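Long-range contact in inactive glucansucrase (Lactobacillus reuteri, PDB 5JBD), which is an inactive glucansucrase of glycoside hydrolase family 70, a family of the TIM-barrel clan, and carries a bound calcium ion: residues V240-V251 and W836-Q847. Numbering follows the deposited sequence.
Sequences VGNDIDNSNPVV and WSAKYQNGTSLQ. With CA (calcium ion), chain C.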
loop_
_atom_site.group_PDB
_atom_site.type_symbol
_atom_site.label_atom_id
_atom_site.label_comp_id
_atom_site.label_asym_id
_atom_site.label_seq_id
_atom_site.Cartn_x
_atom_site.Cartn_y
_atom_site.Cartn_z
ATOM N N VAL A 240 -3.924 6.758 3.268
ATOM C CA VAL A 240 -3.043 7.761 2.635
ATOM C C VAL A 240 -3.502 7.986 1.201
ATOM O O VAL A 240 -4.093 7.088 0.585
ATOM C CB VAL A 240 -1.557 7.316 2.683
ATOM C CG1 VAL A 240 -1.288 6.146 1.739
ATOM C CG2 VAL A 240 -0.617 8.482 2.377
ATOM N N GLY A 241 -3.236 9.178 0.671
ATOM C CA GLY A 241 -3.565 9.518 -0.719
ATOM C C GLY A 241 -4.986 9.999 -0.895
ATOM O O GLY A 241 -5.628 10.379 0.073
ATOM N N ASN A 242 -5.471 9.963 -2.135
ATOM C CA ASN A 242 -6.850 10.293 -2.428
ATOM C C ASN A 242 -7.687 9.050 -2.204
ATOM O O ASN A 242 -7.612 8.103 -2.987
ATOM C CB ASN A 242 -7.021 10.776 -3.871
ATOM C CG ASN A 242 -6.359 12.123 -4.117
ATOM O OD1 ASN A 242 -5.134 12.230 -4.132
ATOM N ND2 ASN A 242 -7.172 13.156 -4.327
ATOM N N ASP A 243 -8.522 9.076 -1.177
ATOM C CA ASP A 243 -9.305 7.901 -0.789
ATOM C C ASP A 243 -10.515 7.746 -1.706
ATOM O O ASP A 243 -11.342 8.655 -1.809
ATOM C CB ASP A 243 -9.766 8.018 0.664
ATOM C CG ASP A 243 -10.284 6.692 1.223
ATOM O OD1 ASP A 243 -9.453 5.812 1.459
ATOM O OD2 ASP A 243 -11.505 6.518 1.406
ATOM N N ILE A 244 -10.622 6.597 -2.370
ATOM C CA ILE A 244 -11.707 6.373 -3.328
ATOM C C ILE A 244 -13.003 6.029 -2.595
ATOM O O ILE A 244 -13.001 5.213 -1.662
ATOM C CB ILE A 244 -11.344 5.273 -4.337
ATOM C CG1 ILE A 244 -10.052 5.623 -5.091
ATOM C CG2 ILE A 244 -12.495 5.034 -5.312
ATOM C CD1 ILE A 244 -10.099 6.901 -5.916
ATOM N N ASP A 245 -14.110 6.655 -3.009
ATOM C CA ASP A 245 -15.417 6.367 -2.418
ATOM C C ASP A 245 -15.996 5.053 -2.976
ATOM O O ASP A 245 -16.783 5.050 -3.924
ATOM C CB ASP A 245 -16.408 7.505 -2.603
ATOM C CG ASP A 245 -17.754 7.209 -1.962
ATOM O OD1 ASP A 245 -17.851 6.247 -1.154
ATOM O OD2 ASP A 245 -18.723 7.943 -2.238
ATOM N N ASN A 246 -15.632 3.954 -2.326
ATOM C CA ASN A 246 -16.116 2.621 -2.710
ATOM C C ASN A 246 -17.563 2.309 -2.262
ATOM O O ASN A 246 -18.042 1.197 -2.488
ATOM C CB ASN A 246 -15.114 1.543 -2.251
ATOM C CG ASN A 246 -13.858 1.497 -3.134
ATOM O OD1 ASN A 246 -13.926 1.090 -4.302
ATOM N ND2 ASN A 246 -12.719 1.897 -2.594
ATOM N N SER A 247 -18.258 3.275 -1.655
ATOM C CA SER A 247 -19.723 3.195 -1.452
ATOM C C SER A 247 -20.517 3.758 -2.649
ATOM O O SER A 247 -21.728 3.556 -2.727
ATOM C CB SER A 247 -20.135 3.949 -0.197
ATOM O OG SER A 247 -20.086 5.357 -0.394
ATOM N N ASN A 248 -19.860 4.478 -3.560
ATOM C CA ASN A 248 -20.567 5.073 -4.710
ATOM C C ASN A 248 -20.903 3.971 -5.724
ATOM O O ASN A 248 -19.990 3.307 -6.208
ATOM C CB ASN A 248 -19.709 6.173 -5.349
ATOM C CG ASN A 248 -20.423 6.894 -6.486
ATOM O OD1 ASN A 248 -20.909 6.255 -7.421
ATOM N ND2 ASN A 248 -20.500 8.224 -6.405
ATOM N N PRO A 249 -22.201 3.779 -6.062
ATOM C CA PRO A 249 -22.563 2.709 -7.015
ATOM C C PRO A 249 -21.866 2.757 -8.376
ATOM O O PRO A 249 -21.613 1.701 -8.965
ATOM C CB PRO A 249 -24.082 2.871 -7.186
ATOM C CG PRO A 249 -24.526 3.550 -5.948
ATOM C CD PRO A 249 -23.396 4.470 -5.561
ATOM N N VAL A 250 -21.539 3.956 -8.861
ATOM C CA VAL A 250 -20.774 4.109 -10.118
ATOM C C VAL A 250 -19.335 3.609 -9.947
ATOM O O VAL A 250 -18.795 2.929 -10.830
ATOM C CB VAL A 250 -20.820 5.566 -10.671
ATOM C CG1 VAL A 250 -19.969 5.697 -11.931
ATOM C CG2 VAL A 250 -22.261 5.993 -10.974
ATOM N N VAL A 251 -18.720 3.928 -8.813
ATOM C CA VAL A 251 -17.391 3.419 -8.494
ATOM C C VAL A 251 -17.429 1.887 -8.364
ATOM O O VAL A 251 -16.508 1.189 -8.826
ATOM C CB VAL A 251 -16.814 4.080 -7.222
ATOM C CG1 VAL A 251 -15.471 3.454 -6.831
ATOM C CG2 VAL A 251 -16.626 5.572 -7.459
ATOM N N TRP A 836 -11.074 10.497 -13.019
ATOM C CA TRP A 836 -11.340 10.609 -11.575
ATOM C C TRP A 836 -11.426 12.079 -11.184
ATOM O O TRP A 836 -10.728 12.916 -11.744
ATOM C CB TRP A 836 -10.258 9.887 -10.732
ATOM C CG TRP A 836 -10.228 8.406 -10.981
ATOM C CD1 TRP A 836 -9.410 7.733 -11.841
ATOM C CD2 TRP A 836 -11.083 7.425 -10.391
ATOM N NE1 TRP A 836 -9.709 6.393 -11.832
ATOM C CE2 TRP A 836 -10.728 6.172 -10.944
ATOM C CE3 TRP A 836 -12.122 7.484 -9.456
ATOM C CZ2 TRP A 836 -11.369 4.974 -10.572
ATOM C CZ3 TRP A 836 -12.767 6.293 -9.085
ATOM C CH2 TRP A 836 -12.389 5.059 -9.646
ATOM N N SER A 837 -12.291 12.380 -10.227
ATOM C CA SER A 837 -12.375 13.707 -9.621
ATOM C C SER A 837 -12.991 13.557 -8.218
ATOM O O SER A 837 -13.329 12.440 -7.814
ATOM C CB SER A 837 -13.189 14.653 -10.509
ATOM O OG SER A 837 -14.568 14.344 -10.471
ATOM N N ALA A 838 -13.138 14.670 -7.491
ATOM C CA ALA A 838 -13.507 14.641 -6.070
ATOM C C ALA A 838 -14.857 13.996 -5.784
ATOM O O ALA A 838 -15.040 13.383 -4.721
ATOM C CB ALA A 838 -13.475 16.041 -5.483
ATOM N N LYS A 839 -15.797 14.112 -6.721
ATOM C CA LYS A 839 -17.117 13.517 -6.528
ATOM C C LYS A 839 -17.075 12.001 -6.299
ATOM O O LYS A 839 -18.005 11.464 -5.708
ATOM C CB LYS A 839 -18.071 13.866 -7.675
ATOM C CG LYS A 839 -17.803 13.180 -8.998
ATOM C CD LYS A 839 -18.746 13.735 -10.064
ATOM C CE LYS A 839 -18.597 12.998 -11.381
ATOM N NZ LYS A 839 -19.378 13.652 -12.471
ATOM N N TYR A 840 -15.998 11.335 -6.743
ATOM C CA TYR A 840 -15.788 9.903 -6.522
ATOM C C TYR A 840 -14.825 9.572 -5.366
ATOM O O TYR A 840 -14.367 8.417 -5.254
ATOM C CB TYR A 840 -15.267 9.253 -7.819
ATOM C CG TYR A 840 -16.231 9.283 -8.972
ATOM C CD1 TYR A 840 -17.557 8.867 -8.815
ATOM C CD2 TYR A 840 -15.828 9.721 -10.237
ATOM C CE1 TYR A 840 -18.439 8.895 -9.873
ATOM C CE2 TYR A 840 -16.714 9.754 -11.304
ATOM C CZ TYR A 840 -18.013 9.339 -11.118
ATOM O OH TYR A 840 -18.910 9.361 -12.163
ATOM N N GLN A 841 -14.543 10.553 -4.503
ATOM C CA GLN A 841 -13.511 10.441 -3.457
ATOM C C GLN A 841 -14.056 10.874 -2.094
ATOM O O GLN A 841 -14.888 11.793 -2.012
ATOM C CB GLN A 841 -12.295 11.306 -3.828
ATOM C CG GLN A 841 -11.622 10.851 -5.110
ATOM C CD GLN A 841 -10.563 11.817 -5.621
ATOM O OE1 GLN A 841 -9.960 12.581 -4.865
ATOM N NE2 GLN A 841 -10.317 11.758 -6.919
ATOM N N ASN A 842 -13.584 10.201 -1.043
ATOM C CA ASN A 842 -13.966 10.507 0.338
ATOM C C ASN A 842 -13.157 11.651 0.921
ATOM O O ASN A 842 -13.663 12.394 1.762
ATOM C CB ASN A 842 -13.744 9.286 1.258
ATOM C CG ASN A 842 -14.741 8.162 1.022
ATOM O OD1 ASN A 842 -14.382 6.968 1.134
ATOM N ND2 ASN A 842 -15.974 8.504 0.732
ATOM N N GLY A 843 -11.907 11.795 0.475
ATOM C CA GLY A 843 -11.005 12.784 1.042
ATOM C C GLY A 843 -9.595 12.507 0.605
ATOM O O GLY A 843 -9.367 11.714 -0.312
ATOM N N THR A 844 -8.643 13.176 1.238
ATOM C CA THR A 844 -7.230 12.987 0.928
ATOM C C THR A 844 -6.407 13.177 2.178
ATOM O O THR A 844 -6.803 13.929 3.073
ATOM C CB THR A 844 -6.728 13.962 -0.178
ATOM O OG1 THR A 844 -5.320 13.779 -0.408
ATOM C CG2 THR A 844 -6.966 15.409 0.214
ATOM N N SER A 845 -5.255 12.506 2.238
ATOM C CA SER A 845 -4.225 12.874 3.194
ATOM C C SER A 845 -3.734 14.286 2.862
ATOM O O SER A 845 -3.885 14.748 1.735
ATOM C CB SER A 845 -3.063 11.879 3.202
ATOM O OG SER A 845 -2.576 11.614 1.898
ATOM N N LEU A 846 -3.186 14.978 3.855
ATOM C CA LEU A 846 -2.793 16.375 3.680
ATOM C C LEU A 846 -1.777 16.460 2.544
ATOM O O LEU A 846 -0.851 15.658 2.479
ATOM C CB LEU A 846 -2.214 16.954 4.973
ATOM C CG LEU A 846 -3.049 16.840 6.253
ATOM C CD1 LEU A 846 -2.348 17.544 7.408
ATOM C CD2 LEU A 846 -4.468 17.362 6.071
ATOM N N GLN A 847 -1.974 17.409 1.622
ATOM C CA GLN A 847 -1.165 17.453 0.399
ATOM C C GLN A 847 0.003 18.443 0.433
ATOM O O GLN A 847 0.706 18.600 -0.571
ATOM C CB GLN A 847 -2.074 17.715 -0.809
ATOM C CG GLN A 847 -3.049 16.575 -1.069
ATOM C CD GLN A 847 -3.757 16.684 -2.406
ATOM O OE1 GLN A 847 -3.642 17.692 -3.103
ATOM N NE2 GLN A 847 -4.530 15.659 -2.759
HETATM CA CA CA C . -10.752 3.889 2.103
HETATM O O HOH W 1 -11.289 3.641 -0.233
HETATM O O HOH W 2 -19.341 9.534 -4.235
#
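Asn842 N donates to Asp243 O at 2.8 Å. Asp243 N in turn donates to Gly843 O, so one residue of strand 242-244 faces two of strand 841-845, a beta bulge between antiparallel inner strands of a sheet, flanked by strands 752-753 and 193-197. Held anti to the backbone N (chi1 -166°), CG of Asp243 swings the carboxylate to the calcium; the acid suits this place because its two oxygens make a bidentate ligand for a cation, OD1 the closer at 2.4 Å. The backbone oxygens of Glu237 and Asn287 and the side-chain oxygen of Asn751 also bind it. A water on the calcium donates to Ile244 O.

On the sheet face of Asn242 and Thr844, Asn242 ND2 reaches Gln841 OE1 at 2.9 Å. The two amides are turned almost perpendicular, the acceptor lying near the Asn242 plane, while Tyr789 O takes a further bond from ND2. Beyond the bulge, Asp245 N bonds Tyr840 O, and Ile244 lays CD1 4.0 Å above the Trp836 ring, toward its rim. Val251 CG2, the branch anti to the carbonyl carbon, comes within 3.7 Å of Tyr840 CD1. Asn248 suits the N-cap of helix 249-263: OD1 accepts from Val250 N, while ND2 donates to a water that also bonds Asp245 OD2 and Lys839 O. At the other end Gly241, whose positive phi glycine takes easily, donates its N to Ser845 OG at 2.8 Å, and its O accepts from Ser845 N.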